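Local coordinates for protein STU0660 (Streptococcus thermophilus, PDB 3ZTH) that probably binds DNA as a large Csn2-type Cas protein in CRISPR-mediated bacterial immunity, and carries bound magnesium, at residues Ile78-Phe83 / Ser182-Met187; Leu87-Met90 / Gly95-Ala98. One frame throughout, in Å; residues are numbered along the deposited sequence.

Interaction 1 of 2, residues Ile78-Phe83 / Ser182-Met187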
loop_
_atom_site.group_PDB
_atom_site.type_symbol
_atom_site.label_atom_id
_atom_site.label_comp_id
_atom_site.label_asym_id
_atom_site.label_seq_id
_atom_site.Cartn_x
_atom_site.Cartn_y
_atom_site.Cartn_z
ATOM N N ILE A 78 -8.140 23.448 -16.272
ATOM C CA ILE A 78 -7.024 23.741 -15.385
ATOM C C ILE A 78 -7.464 24.737 -14.330
ATOM O O ILE A 78 -7.800 25.880 -14.645
ATOM C CB ILE A 78 -5.829 24.358 -16.097
ATOM C CG1 ILE A 78 -5.203 23.352 -17.056
ATOM C CG2 ILE A 78 -4.818 24.821 -15.053
ATOM C CD1 ILE A 78 -3.918 23.856 -17.726
ATOM N N ASP A 79 -7.450 24.306 -13.076
ATOM C CA ASP A 79 -7.859 25.173 -11.986
ATOM C C ASP A 79 -6.678 25.810 -11.281
ATOM O O ASP A 79 -5.793 25.122 -10.793
ATOM C CB ASP A 79 -8.678 24.394 -10.961
ATOM C CG ASP A 79 -9.437 25.311 -10.021
ATOM O OD1 ASP A 79 -8.852 25.719 -8.996
ATOM O OD2 ASP A 79 -10.606 25.641 -10.318
ATOM N N ILE A 80 -6.668 27.134 -11.237
ATOM C CA ILE A 80 -5.612 27.858 -10.557
ATOM C C ILE A 80 -6.220 28.751 -9.479
ATOM O O ILE A 80 -6.672 29.860 -9.749
ATOM C CB ILE A 80 -4.785 28.694 -11.546
ATOM C CG1 ILE A 80 -3.954 27.753 -12.424
ATOM C CG2 ILE A 80 -3.864 29.637 -10.801
ATOM C CD1 ILE A 80 -3.057 28.472 -13.410
ATOM N N SER A 81 -6.244 28.237 -8.254
ATOM C CA SER A 81 -6.792 28.971 -7.123
ATOM C C SER A 81 -5.706 29.334 -6.130
ATOM O O SER A 81 -5.991 29.865 -5.063
ATOM C CB SER A 81 -7.887 28.154 -6.435
ATOM O OG SER A 81 -9.042 28.087 -7.262
ATOM N N SER A 82 -4.461 29.044 -6.493
ATOM C CA SER A 82 -3.311 29.368 -5.654
ATOM C C SER A 82 -2.050 29.239 -6.491
ATOM O O SER A 82 -2.054 28.574 -7.532
ATOM C CB SER A 82 -3.202 28.406 -4.476
ATOM O OG SER A 82 -2.687 27.157 -4.907
ATOM N N PHE A 83 -0.967 29.868 -6.048
ATOM C CA PHE A 83 0.272 29.743 -6.794
ATOM C C PHE A 83 0.795 28.301 -6.723
ATOM O O PHE A 83 1.580 27.867 -7.575
ATOM C CB PHE A 83 1.317 30.725 -6.275
ATOM C CG PHE A 83 1.113 32.126 -6.765
ATOM C CD1 PHE A 83 0.963 32.382 -8.128
ATOM C CD2 PHE A 83 1.063 33.190 -5.878
ATOM C CE1 PHE A 83 0.765 33.677 -8.596
ATOM C CE2 PHE A 83 0.865 34.492 -6.339
ATOM C CZ PHE A 83 0.716 34.734 -7.700
ATOM N N SER A 182 3.318 34.766 -15.722
ATOM C CA SER A 182 3.888 34.889 -17.058
ATOM C C SER A 182 4.509 33.586 -17.548
ATOM O O SER A 182 4.258 33.155 -18.682
ATOM C CB SER A 182 4.927 36.002 -17.077
ATOM O OG SER A 182 4.317 37.232 -16.747
ATOM N N LEU A 183 5.319 32.957 -16.702
ATOM C CA LEU A 183 5.945 31.695 -17.078
ATOM C C LEU A 183 4.859 30.667 -17.387
ATOM O O LEU A 183 4.946 29.934 -18.377
ATOM C CB LEU A 183 6.847 31.190 -15.951
ATOM C CG LEU A 183 8.150 31.980 -15.802
ATOM C CD1 LEU A 183 8.873 31.555 -14.533
ATOM C CD2 LEU A 183 9.029 31.758 -17.033
ATOM N N PHE A 184 3.828 30.626 -16.545
ATOM C CA PHE A 184 2.725 29.695 -16.751
ATOM C C PHE A 184 2.023 29.965 -18.077
ATOM O O PHE A 184 1.742 29.037 -18.841
ATOM C CB PHE A 184 1.707 29.813 -15.618
ATOM C CG PHE A 184 0.414 29.097 -15.889
ATOM C CD1 PHE A 184 0.328 27.715 -15.773
ATOM C CD2 PHE A 184 -0.719 29.806 -16.276
ATOM C CE1 PHE A 184 -0.872 27.046 -16.037
ATOM C CE2 PHE A 184 -1.919 29.147 -16.543
ATOM C CZ PHE A 184 -1.994 27.765 -16.422
ATOM N N LEU A 185 1.725 31.232 -18.346
ATOM C CA LEU A 185 1.050 31.585 -19.590
ATOM C C LEU A 185 1.908 31.256 -20.806
ATOM O O LEU A 185 1.395 30.817 -21.837
ATOM C CB LEU A 185 0.673 33.068 -19.583
ATOM C CG LEU A 185 -0.447 33.402 -18.592
ATOM C CD1 LEU A 185 -0.746 34.893 -18.632
ATOM C CD2 LEU A 185 -1.701 32.591 -18.939
ATOM N N GLU A 186 3.217 31.462 -20.677
ATOM C CA GLU A 186 4.144 31.161 -21.760
ATOM C C GLU A 186 4.130 29.673 -22.086
ATOM O O GLU A 186 4.136 29.283 -23.260
ATOM C CB GLU A 186 5.557 31.549 -21.378
ATOM C CG GLU A 186 5.956 32.934 -21.761
ATOM C CD GLU A 186 7.436 32.996 -22.020
ATOM O OE1 GLU A 186 7.886 32.323 -22.977
ATOM O OE2 GLU A 186 8.147 33.695 -21.265
HETATM N N MSE A 187 4.136 28.845 -21.044
HETATM C CA MSE A 187 4.100 27.406 -21.238
HETATM C C MSE A 187 2.790 27.032 -21.910
HETATM O O MSE A 187 2.761 26.198 -22.816
HETATM C CB MSE A 187 4.214 26.671 -19.909
HETATM C CG MSE A 187 4.031 25.169 -20.062
HETATM SE SE MSE A 187 4.620 24.157 -18.535
HETATM C CE MSE A 187 3.048 24.312 -17.443
#
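Ile78 and Ile80, two residues apart on the end of strand 76-80, extend from the strand towards one turn of helix 177-192, which meets them with the single side chain of Phe184; Ile80 CA and Phe184 CA are 10.5 Å apart, so only side chains meet. The main contact is a CH-pi interaction. Ile80 CD1 lies 3.6 Å from the centroid of the Phe184 ring, 24° off its normal, so the methyl sits over one face but is shifted towards the rim. Ile80 CD1 is 3.3 Å from Phe184 CZ but 4.2 Å from Phe184 CD1, which confirms the shift. The two side chains come from opposite directions: an extended isoleucine chain, with chi2 at -178°, reaches out from the sheet, while the phenyl leaves the helix with CG anti to the backbone N (chi1 168°). Ile78 adds a looser apolar contact, CG2 to Phe184 CZ at 4.3 Å, oblique to the ring. Leu86, Gln89 and Leu97 also touch Phe184, while on the same helix Leu185 turns to helix 212-228. The segments bury 114 Å², a small area resting on three buried side chains. Strand 76-80 is hydrogen-bonded through its backbone to its parallel neighbour 199-204, and helix 177-192 directly precedes that neighbour. This is the helix-on-sheet packing of a beta-alpha-beta crossover with a long insertion, consistent with the P-loop NTPase clan.

Interaction 2 of 2, residues Leu87-Met90 / Gly95-Ala98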
loop_
_atom_site.group_PDB
_atom_site.type_symbol
_atom_site.label_atom_id
_atom_site.label_comp_id
_atom_site.label_asym_id
_atom_site.label_seq_id
_atom_site.Cartn_x
_atom_site.Cartn_y
_atom_site.Cartn_z
ATOM N N LEU A 87 2.494 26.060 -9.731
ATOM C CA LEU A 87 3.738 25.300 -9.715
ATOM C C LEU A 87 3.462 23.854 -10.130
ATOM O O LEU A 87 4.227 23.260 -10.895
ATOM C CB LEU A 87 4.361 25.316 -8.320
ATOM C CG LEU A 87 5.605 24.434 -8.130
ATOM C CD1 LEU A 87 6.704 24.862 -9.095
ATOM C CD2 LEU A 87 6.085 24.533 -6.695
ATOM N N GLU A 88 2.359 23.296 -9.632
ATOM C CA GLU A 88 1.980 21.918 -9.948
ATOM C C GLU A 88 1.730 21.687 -11.434
ATOM O O GLU A 88 1.998 20.601 -11.948
ATOM C CB GLU A 88 0.749 21.506 -9.137
ATOM C CG GLU A 88 1.100 20.784 -7.840
ATOM C CD GLU A 88 -0.072 20.667 -6.870
ATOM O OE1 GLU A 88 -1.203 20.354 -7.319
ATOM O OE2 GLU A 88 0.148 20.877 -5.651
ATOM N N GLN A 89 1.225 22.704 -12.125
ATOM C CA GLN A 89 0.976 22.569 -13.553
ATOM C C GLN A 89 2.277 22.576 -14.350
ATOM O O GLN A 89 2.303 22.189 -15.518
ATOM C CB GLN A 89 0.067 23.693 -14.059
ATOM C CG GLN A 89 -1.391 23.525 -13.695
ATOM C CD GLN A 89 -1.948 22.172 -14.096
ATOM O OE1 GLN A 89 -1.912 21.779 -15.266
ATOM N NE2 GLN A 89 -2.475 21.453 -13.118
HETATM N N MSE A 90 3.360 23.008 -13.715
HETATM C CA MSE A 90 4.651 23.058 -14.389
HETATM C C MSE A 90 5.576 21.890 -14.035
HETATM O O MSE A 90 6.723 21.828 -14.480
HETATM C CB MSE A 90 5.312 24.408 -14.117
HETATM C CG MSE A 90 4.534 25.539 -14.774
HETATM SE SE MSE A 90 5.201 27.322 -14.485
HETATM C CE MSE A 90 6.529 27.385 -15.899
ATOM N N GLY A 95 -1.426 14.490 -16.303
ATOM C CA GLY A 95 -2.371 15.554 -16.596
ATOM C C GLY A 95 -1.986 17.016 -16.448
ATOM O O GLY A 95 -2.809 17.885 -16.740
ATOM N N THR A 96 -0.770 17.316 -15.999
ATOM C CA THR A 96 -0.396 18.718 -15.860
ATOM C C THR A 96 -0.016 19.281 -17.210
ATOM O O THR A 96 0.281 18.545 -18.153
ATOM C CB THR A 96 0.807 18.931 -14.936
ATOM O OG1 THR A 96 1.980 18.384 -15.555
ATOM C CG2 THR A 96 0.566 18.280 -13.586
ATOM N N LEU A 97 -0.032 20.603 -17.286
ATOM C CA LEU A 97 0.318 21.312 -18.497
ATOM C C LEU A 97 1.730 20.889 -18.924
ATOM O O LEU A 97 1.980 20.603 -20.091
ATOM C CB LEU A 97 0.257 22.814 -18.210
ATOM C CG LEU A 97 0.343 23.815 -19.359
ATOM C CD1 LEU A 97 -0.823 23.605 -20.307
ATOM C CD2 LEU A 97 0.307 25.214 -18.797
ATOM N N ALA A 98 2.645 20.834 -17.962
ATOM C CA ALA A 98 4.030 20.446 -18.225
ATOM C C ALA A 98 4.146 19.080 -18.912
ATOM O O ALA A 98 4.957 18.893 -19.823
ATOM C CB ALA A 98 4.822 20.441 -16.912
#
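Glu88 meets the second segment through its main chain: its O lies 3.2 Å from Thr96 CG2, the methyl that packs against the last turn of helix 83-89. Gln89 carries the polar part of the contact, with two acceptors that take two successive amides. Its backbone O receives Ala98 N at 2.8 Å, with an N-H...O angle of 154°, and the donor lies almost in line with the carbonyl bond. Its side chain bends at chi2, which turns the amide to the first turn of helix 97-106, where Gln89 OE1 accepts Leu97 N at 3.0 Å. That donor stands above the carbonyl plane, 38° out of it, and the N-H...O angle is 145°, so the second bond is less straight than the first. Gln89 O also lies 3.4 Å from Leu97 CB. At Met90, present as selenomethionine, the side chain starts away from the second segment, and the approach is made by the backbone: Met90 C is 3.3 Å from Ala98 CB. Met90 O is hydrogen-bonded to Tyr142 of the second subunit, so the end of this segment also reaches a subunit contact. Thr96 OG1 caps Gln99 N, which makes Thr96 the N-cap residue, and is also hydrogen-bonded to Glu91 O. The first amides of helix 97-106 are therefore satisfied by two residues: Gln89 takes Leu97 N and Ala98 N, and Thr96 takes Gln99 N. The positive end of the helix would probably polarise both Gln89 carbonyls. The arrangement is an N-terminal helix cap within a short helix-loop-helix connection, in which Gln89, from the end of the preceding helix, supplies two of the acceptors.

Interaction 2 is nested inside the chain loop closed by interaction 1, and their centres are 8 Å apart. They share one apolar core. Leu97, whose amide is held in interaction 2, turns its side chain to helix 177-192, placing CD2 3.5 Å from Phe184 CE1. Met187, like Met90 a selenomethionine, packs with its CE against Leu97 and Met90, though these approaches are modelled so short that their detail is doubtful. From the strand side, Ile78 touches both Gln89 and Leu97. The capped helix junction 87-90/95-98 thus packs beside the strand-helix contact 78-83/182-187. Both contacts lie away from the magnesium site of Gln26 and Asp240.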